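Local structure of ABC transporter, substrate-binding protein (Clostridium perfringens, 4EDP) at residues A[59-64]-A[279-284]; A[50-55]-A[292-297]. The protein probably serves as the extracellular substrate-binding component of an ABC transporter, capturing a solute whose identity is not established and delivering it to the membrane permease. One frame throughout, in Å; residues are numbered along the deposited sequence.

Contact 1: residues A[59-64]-A[279-284]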
# COMPACT_ATOMS: atom_id res chain seq x y z
N LYS A 59 27.30 -9.00 2.98
CA LYS A 59 28.31 -9.88 3.57
C LYS A 59 28.24 -11.29 3.00
O LYS A 59 29.26 -11.94 2.78
CB LYS A 59 28.15 -9.95 5.09
CG LYS A 59 28.47 -8.64 5.82
CD LYS A 59 28.43 -8.83 7.34
CE LYS A 59 28.84 -7.55 8.09
NZ LYS A 59 27.93 -6.40 7.81
N GLU A 60 27.02 -11.77 2.77
CA GLU A 60 26.84 -13.11 2.22
C GLU A 60 27.37 -13.24 0.79
O GLU A 60 27.95 -14.28 0.44
CB GLU A 60 25.35 -13.48 2.27
CG GLU A 60 24.98 -14.78 1.54
CD GLU A 60 25.70 -16.01 2.07
OE1 GLU A 60 26.33 -15.93 3.15
OE2 GLU A 60 25.63 -17.06 1.40
N HIS A 61 27.18 -12.20 -0.02
CA HIS A 61 27.59 -12.22 -1.42
C HIS A 61 28.90 -11.52 -1.71
O HIS A 61 29.34 -11.50 -2.86
CB HIS A 61 26.48 -11.62 -2.30
CG HIS A 61 25.25 -12.46 -2.37
ND1 HIS A 61 25.08 -13.45 -3.31
CD2 HIS A 61 24.13 -12.47 -1.61
CE1 HIS A 61 23.91 -14.03 -3.13
NE2 HIS A 61 23.31 -13.46 -2.10
N GLY A 62 29.53 -10.97 -0.68
CA GLY A 62 30.79 -10.28 -0.84
C GLY A 62 30.69 -9.10 -1.80
O GLY A 62 31.48 -9.00 -2.73
N VAL A 63 29.70 -8.24 -1.56
CA VAL A 63 29.48 -7.04 -2.39
C VAL A 63 29.16 -5.83 -1.52
O VAL A 63 28.91 -5.97 -0.32
CB VAL A 63 28.32 -7.23 -3.40
CG1 VAL A 63 28.56 -8.44 -4.27
CG2 VAL A 63 26.98 -7.37 -2.68
N GLU A 64 29.18 -4.65 -2.14
CA GLU A 64 28.86 -3.41 -1.45
C GLU A 64 27.49 -2.91 -1.90
O GLU A 64 27.18 -2.93 -3.09
CB GLU A 64 29.90 -2.33 -1.74
CG GLU A 64 29.60 -1.01 -1.03
CD GLU A 64 30.65 0.07 -1.27
OE1 GLU A 64 31.77 -0.24 -1.72
OE2 GLU A 64 30.34 1.25 -1.00
N ALA A 279 20.93 -8.61 -8.89
CA ALA A 279 19.62 -7.99 -8.65
C ALA A 279 18.56 -9.08 -8.43
O ALA A 279 17.74 -8.97 -7.50
CB ALA A 279 19.23 -7.11 -9.83
N TYR A 280 18.57 -10.11 -9.27
CA TYR A 280 17.63 -11.23 -9.10
C TYR A 280 17.85 -11.92 -7.76
O TYR A 280 16.90 -12.26 -7.07
CB TYR A 280 17.76 -12.25 -10.23
CG TYR A 280 16.97 -11.91 -11.46
CD1 TYR A 280 15.61 -12.15 -11.51
CD2 TYR A 280 17.58 -11.38 -12.59
CE1 TYR A 280 14.87 -11.86 -12.64
CE2 TYR A 280 16.84 -11.09 -13.74
CZ TYR A 280 15.49 -11.33 -13.75
OH TYR A 280 14.73 -11.04 -14.87
N GLU A 281 19.11 -12.17 -7.40
CA GLU A 281 19.43 -12.81 -6.12
C GLU A 281 18.87 -11.99 -4.97
O GLU A 281 18.34 -12.53 -4.00
CB GLU A 281 20.95 -13.02 -5.96
CG GLU A 281 21.51 -14.10 -6.87
CD GLU A 281 23.03 -14.21 -6.82
OE1 GLU A 281 23.69 -13.31 -6.29
OE2 GLU A 281 23.55 -15.21 -7.34
N PHE A 282 18.98 -10.67 -5.08
CA PHE A 282 18.49 -9.82 -4.03
C PHE A 282 16.97 -9.87 -3.88
O PHE A 282 16.46 -9.93 -2.75
CB PHE A 282 18.93 -8.36 -4.20
CG PHE A 282 18.47 -7.50 -3.07
CD1 PHE A 282 19.25 -7.35 -1.95
CD2 PHE A 282 17.23 -6.91 -3.11
CE1 PHE A 282 18.80 -6.60 -0.88
CE2 PHE A 282 16.78 -6.14 -2.05
CZ PHE A 282 17.57 -5.98 -0.93
N ILE A 283 16.24 -9.84 -4.99
CA ILE A 283 14.77 -9.89 -4.91
C ILE A 283 14.35 -11.21 -4.28
O ILE A 283 13.47 -11.26 -3.41
CB ILE A 283 14.11 -9.65 -6.29
CG1 ILE A 283 14.42 -8.23 -6.77
CG2 ILE A 283 12.57 -9.91 -6.23
CD1 ILE A 283 13.82 -7.85 -8.14
N ASN A 284 14.99 -12.30 -4.71
CA ASN A 284 14.71 -13.62 -4.16
C ASN A 284 14.97 -13.63 -2.65
O ASN A 284 14.21 -14.21 -1.87
CB ASN A 284 15.53 -14.70 -4.86
CG ASN A 284 15.08 -16.09 -4.49
OD1 ASN A 284 13.91 -16.43 -4.63
ND2 ASN A 284 16.02 -16.91 -4.04
O HOH W 1 26.36 -13.58 -5.75

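Contact 2: residues A[50-55]-A[292-297]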
# COMPACT_ATOMS: atom_id res chain seq x y z
N LYS A 50 19.50 -1.03 6.99
CA LYS A 50 20.82 -1.52 6.62
C LYS A 50 21.18 -2.76 7.44
O LYS A 50 21.65 -3.75 6.91
CB LYS A 50 21.87 -0.45 6.85
CG LYS A 50 21.90 0.68 5.83
CD LYS A 50 22.83 1.79 6.31
CE LYS A 50 23.24 2.72 5.18
NZ LYS A 50 22.06 3.23 4.43
N GLU A 51 20.95 -2.66 8.74
CA GLU A 51 21.26 -3.74 9.67
C GLU A 51 20.48 -5.03 9.39
O GLU A 51 21.03 -6.13 9.40
CB GLU A 51 20.95 -3.26 11.09
CG GLU A 51 21.16 -4.29 12.17
CD GLU A 51 20.77 -3.76 13.55
OE1 GLU A 51 20.37 -2.57 13.65
OE2 GLU A 51 20.84 -4.53 14.52
N THR A 52 19.19 -4.86 9.12
CA THR A 52 18.29 -5.97 8.91
C THR A 52 18.29 -6.59 7.53
O THR A 52 18.28 -7.81 7.39
CB THR A 52 16.84 -5.51 9.20
OG1 THR A 52 16.76 -5.03 10.55
CG2 THR A 52 15.84 -6.67 9.00
N VAL A 53 18.33 -5.75 6.50
CA VAL A 53 18.24 -6.21 5.12
C VAL A 53 19.50 -6.20 4.26
O VAL A 53 19.95 -7.24 3.78
CB VAL A 53 17.17 -5.35 4.38
CG1 VAL A 53 17.08 -5.73 2.90
CG2 VAL A 53 15.82 -5.51 5.07
N PHE A 54 20.10 -5.03 4.10
CA PHE A 54 21.21 -4.90 3.19
C PHE A 54 22.55 -5.47 3.62
O PHE A 54 23.22 -6.14 2.83
CB PHE A 54 21.35 -3.44 2.79
CG PHE A 54 20.10 -2.87 2.19
CD1 PHE A 54 19.59 -3.40 1.01
CD2 PHE A 54 19.43 -1.82 2.78
CE1 PHE A 54 18.44 -2.90 0.46
CE2 PHE A 54 18.28 -1.30 2.21
CZ PHE A 54 17.78 -1.86 1.05
N GLU A 55 22.96 -5.20 4.85
CA GLU A 55 24.25 -5.69 5.32
C GLU A 55 24.40 -7.20 5.28
O GLU A 55 25.45 -7.71 4.84
CB GLU A 55 24.55 -5.15 6.72
CG GLU A 55 25.04 -3.71 6.75
CD GLU A 55 26.47 -3.55 6.23
OE1 GLU A 55 27.00 -4.48 5.58
OE2 GLU A 55 27.07 -2.47 6.48
N GLN A 292 11.54 -11.88 5.36
CA GLN A 292 10.15 -11.47 5.59
C GLN A 292 9.84 -11.47 7.11
O GLN A 292 9.14 -10.58 7.60
CB GLN A 292 9.24 -12.41 4.79
CG GLN A 292 9.32 -12.21 3.26
CD GLN A 292 8.36 -11.15 2.74
OE1 GLN A 292 7.18 -11.17 3.08
NE2 GLN A 292 8.84 -10.27 1.86
N GLU A 293 10.33 -12.46 7.83
CA GLU A 293 10.13 -12.51 9.29
C GLU A 293 10.90 -11.37 9.97
O GLU A 293 10.35 -10.65 10.79
CB GLU A 293 10.60 -13.86 9.87
CG GLU A 293 9.71 -15.02 9.44
CD GLU A 293 10.17 -16.38 9.94
OE1 GLU A 293 11.34 -16.53 10.35
OE2 GLU A 293 9.33 -17.31 9.89
N LYS A 294 12.16 -11.19 9.60
CA LYS A 294 12.99 -10.13 10.19
C LYS A 294 12.41 -8.74 9.96
O LYS A 294 12.39 -7.93 10.88
CB LYS A 294 14.43 -10.19 9.65
CG LYS A 294 15.20 -11.42 10.11
CD LYS A 294 16.57 -11.55 9.46
CE LYS A 294 17.53 -10.43 9.85
NZ LYS A 294 18.86 -10.62 9.18
N THR A 295 11.95 -8.45 8.74
CA THR A 295 11.40 -7.12 8.44
C THR A 295 10.03 -6.87 9.08
O THR A 295 9.69 -5.73 9.39
CB THR A 295 11.36 -6.84 6.92
OG1 THR A 295 10.64 -7.88 6.25
CG2 THR A 295 12.78 -6.79 6.36
N ALA A 296 9.26 -7.94 9.30
CA ALA A 296 7.96 -7.83 9.97
C ALA A 296 8.21 -7.35 11.40
O ALA A 296 7.56 -6.44 11.91
CB ALA A 296 7.29 -9.19 9.99
N LYS A 297 9.20 -7.96 12.03
CA LYS A 297 9.56 -7.65 13.42
C LYS A 297 10.31 -6.33 13.59
O LYS A 297 10.02 -5.55 14.51
CB LYS A 297 10.43 -8.78 13.98
CG LYS A 297 9.76 -10.14 13.97
CD LYS A 297 10.71 -11.23 14.40
CE LYS A 297 10.09 -12.60 14.19
NZ LYS A 297 11.03 -13.68 14.56
O HOH W 2 20.41 -9.00 10.46

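Contact 1: residues A[59-64]-A[279-284]
His61 overlaps Glu281 along one side of its imidazole, where ND1 and CE1 both lie against a single carboxylate oxygen. Glu281 OE1 stands 3.2 Å from His61 CE1 and 3.3 Å from His61 ND1, so it straddles the bond between them and neither atom is its clear partner. The oxygen comes in obliquely, and the ring and carboxylate planes are turned 34° apart. The nitrogen–oxygen pair is close, but the angle is poor and no direct hydrogen bond forms. A water makes the link instead: it donates to Glu281 OE1 at 2.7 Å and pairs with His61 ND1 at 2.8 Å. Two hydrogen bonds through one water thus join His61 ND1 to the carboxylate although the two backbones are far apart, the CA atoms of His61 and Glu281 being separated by 9.4 Å. Glu281 spans its share of this gap with a chain extended beyond CG (chi2 174°). His61 lies near the C-terminal end of helix 46-61, the connecting helix of a beta-alpha-beta crossover between the parallel strands 37-41 and 65-69 in a periplasmic-binding-protein fold; Gly62, with positive phi, turns the chain out of the helix toward the second strand. Helix 276-286 packs on strands 89-93 and 262-269 of the same sheet through Ala279, Phe282 and Ile283, leaving Glu281 on its outer side. Only 79 Å² is buried between the two segments, and the contact sits at the surface. The neighbouring packing is aromatic: Phe57 meets the His61 ring with planes at about 35° and the Phe282 ring edge-to-face. A carboxylate this near would probably stabilise positive charge on the imidazole.

Contact 2: residues A[50-55]-A[292-297]
Val53 places its two methyls against different partners: CG1 lies 3.9 Å above the plane of the Phe54 ring, over one face and offset toward the rim, while CG2 meets Thr295 CG2 across the contact at 3.5 Å. Its chi1 of 177° makes this division, setting CG1 beside the carbonyl carbon and CG2 beside the backbone N. Phe54 takes no part in the contact itself and packs on Ile65 and Leu67 of strand 65-69. Next to Val53, Thr52 CG2 rests against both Lys294 CB, at 3.8 Å, and Thr295 CG2. Both threonines thus offer a methyl to the interface and send the hydroxyl back to their own helix, Thr52 OG1 to Val48 O and Thr295 OG1 to Val291 O. The short segments run nearly antiparallel, at 154°, with axes 9.9 Å apart, and join the first helix of a periplasmic-binding-protein lobe to a helix from late in the sequence. The aliphatic part of Lys294 runs alongside Thr52 in the opposite sense, and a bend at chi3 (64°) brings NZ to Thr52 O, a weak hydrogen bond of 3.4 Å. A firmer link runs through water: Lys294 NZ donates to it at 2.6 Å, and the water donates to Glu51 O at 3.1 Å. The backbone explains why Glu51 O and Thr52 O lack their usual i+4 N-H partners. Helix 46-61 widens into a pi-type turn here, Glu55 N bonding to Lys50 O at 2.8 Å, and Pro56 has no N-H to give Thr52 O. Tyr285 OH bonds Val53 O, a further tie to helix 276-286. Glu51 O and Thr52 O are therefore served by the water and Lys294, whose ammonium is probably stabilised by their partial negative charge.

In the fold
From the N terminus, strand 37-41 leads into helix 46-61, which supplies first 50-55 and then 59-64. The chain continues through strands 65-69 and 89-93, out to the other half of the molecule, and back along strand 262-269. Helix 276-286 then closes contact 1, and the following helix 289-299 closes contact 2. The loop of contact 1 therefore lies wholly within that of contact 2, with no crossing. Their centres are 14 Å apart, and the two contacts touch through Phe282, whose CZ packs 3.5 Å from Phe54 CE1 and also approaches Val53. Together they fasten one early helix to two consecutive late helices of the same lobe.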